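Local coordinates for protein CRISPR-associated endoribonuclease Cse3 (Thermus thermophilus, PDB 1WJ9) that is an endoribonuclease of the Cas6/Cse3/CasE family that binds CRISPR RNA and retains the crRNA after it is processed, at residues A[42-47]-A[61-66]; A[133-138]-A[190-195]. All blocks are in the same frame, centred on the assembly; numbering follows the deposited sequence.

Interaction 1 of 2, residues A[42-47]-A[61-66]; sequences ERLLWR and VQTLTE
Glu42 reaches across to the turn that follows strand 61-63 and accepts hydrogen bonds from its backbone with both carboxylate oxygens. OE2 takes the N-H of Leu64 at 2.6 Å, in a nearly straight bond that uses its syn lone pair. The same OE2 also accepts from Arg43 N, which comes from its anti side and 24° out of the carboxylate plane. OE1 is held twice by one residue, Thr65. The hydroxyl OG1 donates at 2.7 Å, nearly along the C-O axis, and Thr65 N donates at 3.0 Å. Four bonds therefore fix the rotation of the carboxylate, and so many donors would probably favour its charged form. The bend at chi2 (58°) turns the acid over toward this turn. Beyond it strands 45-48 and 58-63 run as an antiparallel hairpin, at the edge of the four-stranded N-terminal sheet of a protein with an RNA recognition motif-like domain. Leu45 and Gln62 form its hydrogen-bonded pair, with Gln62 N to Leu45 O at 2.8 Å and Leu45 N to Gln62 O at 3.1 Å. Trp46 and Val61 are the next, non-hydrogen-bonded pair. The tight packing lies on their face of the sheet. Leu44 CD1 comes within 3.6 Å of Val61 CG1 and also touches Thr63 CG2. Helix 22-30 packs on Leu44 and Trp46, and the indole NE1 bonds to His26. The looser side carries Arg43 and Leu64, both partly exposed, where Arg43 CB meets Leu64 CD1 at 4.0 Å. There a water donates to Arg43 O and accepts from Gln62 NE2, so it bridges the loop before strand 45-48 and the side chain of Gln62. Gln62 NE2 also donates to Leu192 O.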
ATOM      1  N   GLU A  42      -6.068 -13.277   7.072  1.00 27.37           N
ATOM      2  CA  GLU A  42      -6.023 -12.129   6.176  1.00 27.67           C
ATOM      3  C   GLU A  42      -5.185 -10.946   6.663  1.00 26.17           C
ATOM      4  O   GLU A  42      -4.991 -10.740   7.861  1.00 26.23           O
ATOM      5  CB  GLU A  42      -7.462 -11.681   5.874  1.00 26.22           C
ATOM      6  CG  GLU A  42      -7.621 -10.604   4.809  1.00 27.09           C
ATOM      7  CD  GLU A  42      -7.027 -11.002   3.480  1.00 23.83           C
ATOM      8  OE1 GLU A  42      -7.699 -11.702   2.697  1.00 24.34           O
ATOM      9  OE2 GLU A  42      -5.879 -10.608   3.217  1.00 24.07           O
ATOM     10  N   ARG A  43      -4.689 -10.179   5.697  1.00 25.28           N
ATOM     11  CA  ARG A  43      -3.883  -8.996   5.938  1.00 23.91           C
ATOM     12  C   ARG A  43      -4.268  -8.025   4.823  1.00 24.16           C
ATOM     13  O   ARG A  43      -3.703  -8.053   3.733  1.00 21.43           O
ATOM     14  CB  ARG A  43      -2.386  -9.344   5.889  1.00 26.51           C
ATOM     15  CG  ARG A  43      -1.435  -8.144   5.978  1.00 28.63           C
ATOM     16  CD  ARG A  43      -1.823  -7.149   7.074  1.00 30.50           C
ATOM     17  NE  ARG A  43      -1.838  -7.722   8.419  1.00 34.39           N
ATOM     18  CZ  ARG A  43      -0.771  -7.858   9.202  1.00 37.53           C
ATOM     19  NH1 ARG A  43       0.433  -7.475   8.785  1.00 35.62           N
ATOM     20  NH2 ARG A  43      -0.917  -8.328  10.436  1.00 37.88           N
ATOM     21  N   LEU A  44      -5.294  -7.225   5.100  1.00 21.17           N
ATOM     22  CA  LEU A  44      -5.818  -6.252   4.154  1.00 20.41           C
ATOM     23  C   LEU A  44      -4.959  -4.996   4.134  1.00 18.52           C
ATOM     24  O   LEU A  44      -4.818  -4.306   5.147  1.00 18.51           O
ATOM     25  CB  LEU A  44      -7.268  -5.893   4.531  1.00 20.67           C
ATOM     26  CG  LEU A  44      -7.894  -4.680   3.843  1.00 21.06           C
ATOM     27  CD1 LEU A  44      -8.046  -4.958   2.357  1.00 21.37           C
ATOM     28  CD2 LEU A  44      -9.245  -4.364   4.477  1.00 22.58           C
ATOM     29  N   LEU A  45      -4.367  -4.722   2.977  1.00 18.51           N
ATOM     30  CA  LEU A  45      -3.528  -3.545   2.791  1.00 18.03           C
ATOM     31  C   LEU A  45      -4.065  -2.800   1.570  1.00 16.28           C
ATOM     32  O   LEU A  45      -4.535  -3.419   0.620  1.00 17.99           O
ATOM     33  CB  LEU A  45      -2.080  -3.960   2.520  1.00 17.08           C
ATOM     34  CG  LEU A  45      -1.353  -4.831   3.552  1.00 19.50           C
ATOM     35  CD1 LEU A  45      -0.004  -5.262   2.980  1.00 18.93           C
ATOM     36  CD2 LEU A  45      -1.169  -4.067   4.856  1.00 18.97           C
ATOM     37  N   TRP A  46      -3.997  -1.476   1.595  1.00 16.38           N
ATOM     38  CA  TRP A  46      -4.469  -0.687   0.464  1.00 16.43           C
ATOM     39  C   TRP A  46      -3.795   0.669   0.398  1.00 16.47           C
ATOM     40  O   TRP A  46      -3.117   1.088   1.335  1.00 16.98           O
ATOM     41  CB  TRP A  46      -5.994  -0.498   0.514  1.00 16.53           C
ATOM     42  CG  TRP A  46      -6.505   0.072   1.812  1.00 17.15           C
ATOM     43  CD1 TRP A  46      -6.807  -0.624   2.943  1.00 17.49           C
ATOM     44  CD2 TRP A  46      -6.815   1.444   2.090  1.00 17.93           C
ATOM     45  NE1 TRP A  46      -7.294   0.226   3.912  1.00 18.35           N
ATOM     46  CE2 TRP A  46      -7.310   1.501   3.412  1.00 18.13           C
ATOM     47  CE3 TRP A  46      -6.722   2.633   1.349  1.00 18.44           C
ATOM     48  CZ2 TRP A  46      -7.714   2.701   4.013  1.00 19.26           C
ATOM     49  CZ3 TRP A  46      -7.122   3.830   1.949  1.00 19.22           C
ATOM     50  CH2 TRP A  46      -7.613   3.853   3.269  1.00 18.32           C
ATOM     51  N   ARG A  47      -3.958   1.335  -0.739  1.00 16.53           N
ATOM     52  CA  ARG A  47      -3.401   2.665  -0.922  1.00 18.21           C
ATOM     53  C   ARG A  47      -4.271   3.484  -1.853  1.00 18.73           C
ATOM     54  O   ARG A  47      -4.660   3.019  -2.926  1.00 19.25           O
ATOM     55  CB  ARG A  47      -1.970   2.621  -1.485  1.00 17.34           C
ATOM     56  CG  ARG A  47      -1.382   4.022  -1.740  1.00 20.15           C
ATOM     57  CD  ARG A  47       0.039   4.009  -2.321  1.00 17.86           C
ATOM     58  NE  ARG A  47       0.086   3.331  -3.615  1.00 15.59           N
ATOM     59  CZ  ARG A  47       0.588   2.118  -3.800  1.00 16.94           C
ATOM     60  NH1 ARG A  47       1.104   1.451  -2.775  1.00 17.13           N
ATOM     61  NH2 ARG A  47       0.522   1.548  -4.997  1.00 18.41           N
ATOM     62  N   VAL A  61      -5.984  -2.376  -3.841  1.00 17.41           N
ATOM     63  CA  VAL A  61      -6.202  -3.213  -2.674  1.00 16.89           C
ATOM     64  C   VAL A  61      -5.503  -4.555  -2.787  1.00 17.31           C
ATOM     65  O   VAL A  61      -5.631  -5.249  -3.797  1.00 20.53           O
ATOM     66  CB  VAL A  61      -7.709  -3.477  -2.462  1.00 18.41           C
ATOM     67  CG1 VAL A  61      -7.933  -4.266  -1.174  1.00 19.00           C
ATOM     68  CG2 VAL A  61      -8.477  -2.165  -2.419  1.00 17.66           C
ATOM     69  N   GLN A  62      -4.775  -4.918  -1.738  1.00 17.80           N
ATOM     70  CA  GLN A  62      -4.081  -6.193  -1.702  1.00 17.75           C
ATOM     71  C   GLN A  62      -4.625  -7.037  -0.558  1.00 18.00           C
ATOM     72  O   GLN A  62      -4.758  -6.558   0.568  1.00 19.62           O
ATOM     73  CB  GLN A  62      -2.579  -5.989  -1.504  1.00 15.89           C
ATOM     74  CG  GLN A  62      -1.781  -7.299  -1.534  1.00 16.81           C
ATOM     75  CD  GLN A  62      -0.307  -7.088  -1.239  1.00 17.62           C
ATOM     76  OE1 GLN A  62       0.449  -6.662  -2.103  1.00 18.15           O
ATOM     77  NE2 GLN A  62       0.105  -7.393  -0.013  1.00 17.07           N
ATOM     78  N   THR A  63      -4.945  -8.292  -0.857  1.00 19.01           N
ATOM     79  CA  THR A  63      -5.445  -9.221   0.144  1.00 19.56           C
ATOM     80  C   THR A  63      -4.742 -10.567  -0.039  1.00 22.50           C
ATOM     81  O   THR A  63      -4.147 -10.828  -1.083  1.00 22.61           O
ATOM     82  CB  THR A  63      -6.976  -9.432   0.020  1.00 16.22           C
ATOM     83  OG1 THR A  63      -7.298  -9.850  -1.310  1.00 19.10           O
ATOM     84  CG2 THR A  63      -7.731  -8.145   0.346  1.00 19.38           C
ATOM     85  N   LEU A  64      -4.763 -11.391   1.001  1.00 23.14           N
ATOM     86  CA  LEU A  64      -4.153 -12.715   0.932  1.00 24.08           C
ATOM     87  C   LEU A  64      -5.148 -13.713   0.332  1.00 25.79           C
ATOM     88  O   LEU A  64      -4.759 -14.646  -0.379  1.00 26.58           O
ATOM     89  CB  LEU A  64      -3.715 -13.176   2.322  1.00 24.29           C
ATOM     90  CG  LEU A  64      -2.684 -12.298   3.043  1.00 25.17           C
ATOM     91  CD1 LEU A  64      -2.251 -12.977   4.338  1.00 28.02           C
ATOM     92  CD2 LEU A  64      -1.478 -12.060   2.142  1.00 26.06           C
ATOM     93  N   THR A  65      -6.434 -13.504   0.607  1.00 26.13           N
ATOM     94  CA  THR A  65      -7.486 -14.387   0.094  1.00 27.57           C
ATOM     95  C   THR A  65      -8.303 -13.686  -0.988  1.00 28.79           C
ATOM     96  O   THR A  65      -8.234 -12.462  -1.128  1.00 24.29           O
ATOM     97  CB  THR A  65      -8.430 -14.856   1.223  1.00 28.87           C
ATOM     98  OG1 THR A  65      -9.208 -13.751   1.696  1.00 31.19           O
ATOM     99  CG2 THR A  65      -7.626 -15.427   2.384  1.00 31.05           C
ATOM    100  N   GLU A  66      -9.062 -14.462  -1.759  1.00 28.27           N
ATOM    101  CA  GLU A  66      -9.873 -13.902  -2.835  1.00 29.36           C
ATOM    102  C   GLU A  66     -11.009 -13.046  -2.282  1.00 28.75           C
ATOM    103  O   GLU A  66     -11.837 -13.514  -1.501  1.00 28.01           O
ATOM    104  CB  GLU A  66     -10.419 -15.009  -3.740  1.00 31.06           C
ATOM    105  CG  GLU A  66     -11.118 -14.483  -4.999  1.00 33.45           C
ATOM    106  CD  GLU A  66     -11.445 -15.570  -6.018  1.00 35.45           C
ATOM    107  OE1 GLU A  66     -11.434 -16.768  -5.664  1.00 36.56           O
ATOM    108  OE2 GLU A  66     -11.709 -15.219  -7.188  1.00 36.28           O
TER
HETATM  109  O   HOH W   1      -1.464  -8.591   1.997  1.00 18.01           O

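Interaction 2 of 2, residues A[133-138]-A[190-195]; sequences GGFRLL and ATLRRG
Thr191 sits on the last turns of helix 185-194 and faces Gly133, just past the end of helix 118-132. Its CB lies 3.5 Å from Gly133 O and 4.1 Å from Phe135 CE2. From CB the side chain forks. The methyl CG2 lies alongside the ring edge, 4.1 Å from Phe135 CE2. The hydroxyl OG1 goes to the backbone, 2.7 Å from Gly133 O. Gly133 has no side chain, and Thr191 OG1 comes within 3.1 Å of its CA. The chi1 of Thr191, -63°, sets OG1 beside its own backbone N, on the side of Gly133. Arg187 O, one turn earlier in the helix, is a second acceptor for the same hydroxyl proton, and the choice between them is not settled. Arg194 NH2 gives OG1 a weak bond from the next turn, and the edge of its guanidinium passes near Gly133 CA. Gly134 then ends helix 118-132 in a Schellman motif, with positive phi, and the chain enters strand 135-140 of the second, five-stranded antiparallel sheet. The contact thus packs the C-terminal end of helix 185-194 against this helix-to-strand junction. Phe135 is the first strand residue, and its CB points toward helix 185-194. Thr191 and Leu192 both meet its ring at the edge, near the ring plane. Leu192 CG is 4.0 Å from Phe135 CZ, and the two side chains cross at about a right angle. Leu130, Leu180, Val182 and Leu207 also pack on Phe135, from helix 118-132, strand 171-182 and a loop.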
ATOM      1  N   GLY A 133      13.307  -6.120   5.860  1.00 24.39           N
ATOM      2  CA  GLY A 133      12.324  -6.876   5.101  1.00 23.51           C
ATOM      3  C   GLY A 133      12.850  -7.658   3.906  1.00 23.28           C
ATOM      4  O   GLY A 133      12.058  -8.217   3.145  1.00 21.99           O
ATOM      5  N   GLY A 134      14.166  -7.661   3.707  1.00 22.62           N
ATOM      6  CA  GLY A 134      14.748  -8.418   2.606  1.00 21.52           C
ATOM      7  C   GLY A 134      14.952  -7.673   1.298  1.00 21.73           C
ATOM      8  O   GLY A 134      15.237  -8.290   0.268  1.00 20.12           O
ATOM      9  N   PHE A 135      14.754  -6.357   1.324  1.00 21.61           N
ATOM     10  CA  PHE A 135      14.941  -5.521   0.141  1.00 22.42           C
ATOM     11  C   PHE A 135      16.100  -4.570   0.405  1.00 23.17           C
ATOM     12  O   PHE A 135      16.608  -4.483   1.524  1.00 24.74           O
ATOM     13  CB  PHE A 135      13.691  -4.687  -0.159  1.00 21.91           C
ATOM     14  CG  PHE A 135      12.527  -5.478  -0.691  1.00 21.42           C
ATOM     15  CD1 PHE A 135      12.484  -5.866  -2.026  1.00 23.28           C
ATOM     16  CD2 PHE A 135      11.438  -5.769   0.125  1.00 22.31           C
ATOM     17  CE1 PHE A 135      11.370  -6.526  -2.541  1.00 23.32           C
ATOM     18  CE2 PHE A 135      10.319  -6.429  -0.381  1.00 20.74           C
ATOM     19  CZ  PHE A 135      10.283  -6.806  -1.712  1.00 22.15           C
ATOM     20  N   ARG A 136      16.492  -3.832  -0.626  1.00 22.67           N
ATOM     21  CA  ARG A 136      17.579  -2.879  -0.509  1.00 24.38           C
ATOM     22  C   ARG A 136      17.368  -1.745  -1.497  1.00 23.13           C
ATOM     23  O   ARG A 136      17.164  -1.980  -2.681  1.00 21.27           O
ATOM     24  CB  ARG A 136      18.916  -3.569  -0.801  1.00 25.57           C
ATOM     25  CG  ARG A 136      20.130  -2.669  -0.719  1.00 28.75           C
ATOM     26  CD  ARG A 136      21.407  -3.489  -0.828  1.00 31.11           C
ATOM     27  NE  ARG A 136      21.499  -4.490   0.233  1.00 32.70           N
ATOM     28  CZ  ARG A 136      22.133  -5.655   0.114  1.00 34.53           C
ATOM     29  NH1 ARG A 136      22.732  -5.980  -1.024  1.00 35.02           N
ATOM     30  NH2 ARG A 136      22.186  -6.490   1.142  1.00 33.71           N
ATOM     31  N   LEU A 137      17.424  -0.516  -0.999  1.00 21.93           N
ATOM     32  CA  LEU A 137      17.264   0.662  -1.842  1.00 23.74           C
ATOM     33  C   LEU A 137      18.456   0.727  -2.805  1.00 24.26           C
ATOM     34  O   LEU A 137      19.584   0.399  -2.420  1.00 24.45           O
ATOM     35  CB  LEU A 137      17.246   1.906  -0.947  1.00 25.09           C
ATOM     36  CG  LEU A 137      16.242   3.032  -1.191  1.00 28.93           C
ATOM     37  CD1 LEU A 137      14.835   2.487  -1.327  1.00 25.43           C
ATOM     38  CD2 LEU A 137      16.313   4.028  -0.052  1.00 24.93           C
ATOM     39  N   LEU A 138      18.206   1.052  -4.073  1.00 21.89           N
ATOM     40  CA  LEU A 138      19.306   1.174  -5.029  1.00 24.56           C
ATOM     41  C   LEU A 138      20.054   2.470  -4.728  1.00 24.74           C
ATOM     42  O   LEU A 138      19.497   3.392  -4.126  1.00 22.11           O
ATOM     43  CB  LEU A 138      18.805   1.198  -6.477  1.00 25.08           C
ATOM     44  CG  LEU A 138      18.318  -0.110  -7.106  1.00 26.05           C
ATOM     45  CD1 LEU A 138      18.075   0.123  -8.591  1.00 27.03           C
ATOM     46  CD2 LEU A 138      19.350  -1.218  -6.918  1.00 28.10           C
ATOM     47  N   ALA A 190       7.536 -12.164   2.073  1.00 17.05           N
ATOM     48  CA  ALA A 190       6.818 -12.018   3.335  1.00 17.87           C
ATOM     49  C   ALA A 190       6.510 -10.545   3.589  1.00 18.60           C
ATOM     50  O   ALA A 190       5.412 -10.207   4.025  1.00 18.35           O
ATOM     51  CB  ALA A 190       7.641 -12.593   4.485  1.00 19.51           C
ATOM     52  N   THR A 191       7.463  -9.671   3.264  1.00 18.74           N
ATOM     53  CA  THR A 191       7.293  -8.225   3.447  1.00 17.70           C
ATOM     54  C   THR A 191       6.159  -7.673   2.581  1.00 18.29           C
ATOM     55  O   THR A 191       5.388  -6.823   3.033  1.00 20.25           O
ATOM     56  CB  THR A 191       8.606  -7.475   3.159  1.00 17.39           C
ATOM     57  OG1 THR A 191       9.585  -7.889   4.115  1.00 20.69           O
ATOM     58  CG2 THR A 191       8.422  -5.958   3.267  1.00 16.38           C
ATOM     59  N   LEU A 192       6.068  -8.143   1.338  1.00 15.39           N
ATOM     60  CA  LEU A 192       4.999  -7.707   0.446  1.00 17.91           C
ATOM     61  C   LEU A 192       3.644  -8.116   1.023  1.00 16.90           C
ATOM     62  O   LEU A 192       2.685  -7.350   0.981  1.00 17.30           O
ATOM     63  CB  LEU A 192       5.169  -8.318  -0.950  1.00 17.29           C
ATOM     64  CG  LEU A 192       6.375  -7.830  -1.760  1.00 15.45           C
ATOM     65  CD1 LEU A 192       6.444  -8.586  -3.073  1.00 17.19           C
ATOM     66  CD2 LEU A 192       6.253  -6.332  -2.005  1.00 18.94           C
ATOM     67  N   ARG A 193       3.577  -9.326   1.568  1.00 16.93           N
ATOM     68  CA  ARG A 193       2.338  -9.842   2.154  1.00 18.40           C
ATOM     69  C   ARG A 193       1.975  -9.169   3.472  1.00 19.36           C
ATOM     70  O   ARG A 193       0.796  -8.996   3.794  1.00 20.85           O
ATOM     71  CB  ARG A 193       2.462 -11.348   2.409  1.00 21.10           C
ATOM     72  CG  ARG A 193       2.481 -12.213   1.158  1.00 25.77           C
ATOM     73  CD  ARG A 193       2.377 -13.689   1.516  1.00 33.49           C
ATOM     74  NE  ARG A 193       3.653 -14.386   1.382  1.00 43.09           N
ATOM     75  CZ  ARG A 193       4.351 -14.901   2.392  1.00 44.09           C
ATOM     76  NH1 ARG A 193       3.911 -14.807   3.642  1.00 44.13           N
ATOM     77  NH2 ARG A 193       5.496 -15.517   2.144  1.00 45.88           N
ATOM     78  N   ARG A 194       3.004  -8.816   4.234  1.00 17.89           N
ATOM     79  CA  ARG A 194       2.851  -8.214   5.550  1.00 20.84           C
ATOM     80  C   ARG A 194       2.608  -6.710   5.573  1.00 18.74           C
ATOM     81  O   ARG A 194       1.815  -6.223   6.373  1.00 18.79           O
ATOM     82  CB  ARG A 194       4.095  -8.547   6.385  1.00 20.10           C
ATOM     83  CG  ARG A 194       4.043  -8.133   7.843  1.00 25.58           C
ATOM     84  CD  ARG A 194       5.338  -8.509   8.578  1.00 25.03           C
ATOM     85  NE  ARG A 194       6.497  -7.736   8.123  1.00 27.29           N
ATOM     86  CZ  ARG A 194       7.478  -8.219   7.358  1.00 27.35           C
ATOM     87  NH1 ARG A 194       7.455  -9.479   6.953  1.00 25.12           N
ATOM     88  NH2 ARG A 194       8.480  -7.432   6.985  1.00 26.95           N
ATOM     89  N   GLY A 195       3.300  -5.978   4.705  1.00 17.50           N
ATOM     90  CA  GLY A 195       3.170  -4.531   4.701  1.00 17.91           C
ATOM     91  C   GLY A 195       4.341  -3.936   5.469  1.00 19.12           C
ATOM     92  O   GLY A 195       4.994  -4.635   6.255  1.00 18.81           O
TER

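Overall arrangement
From the N terminus, the chain first meets interaction 1. It closes a short hairpin, with 13 residues between segments 42-47 and 61-66, within the four-stranded N-terminal sheet. Interaction 2 opens later and closes a longer excursion of 51 residues, which includes strands 143-154 and 171-182 of the second sheet. The two are in series, neither nested nor crossed. The centres of interaction 1 and interaction 2 are about 16 Å apart. They still touch, through the end of helix 185-194. Arg43 NH1 probably bonds to Arg194 O, and Leu45 CD1 packs on Gly195 CA. The helix end thus lies between the N-terminal hairpin and the start of strand 135-140, joining the two sheets.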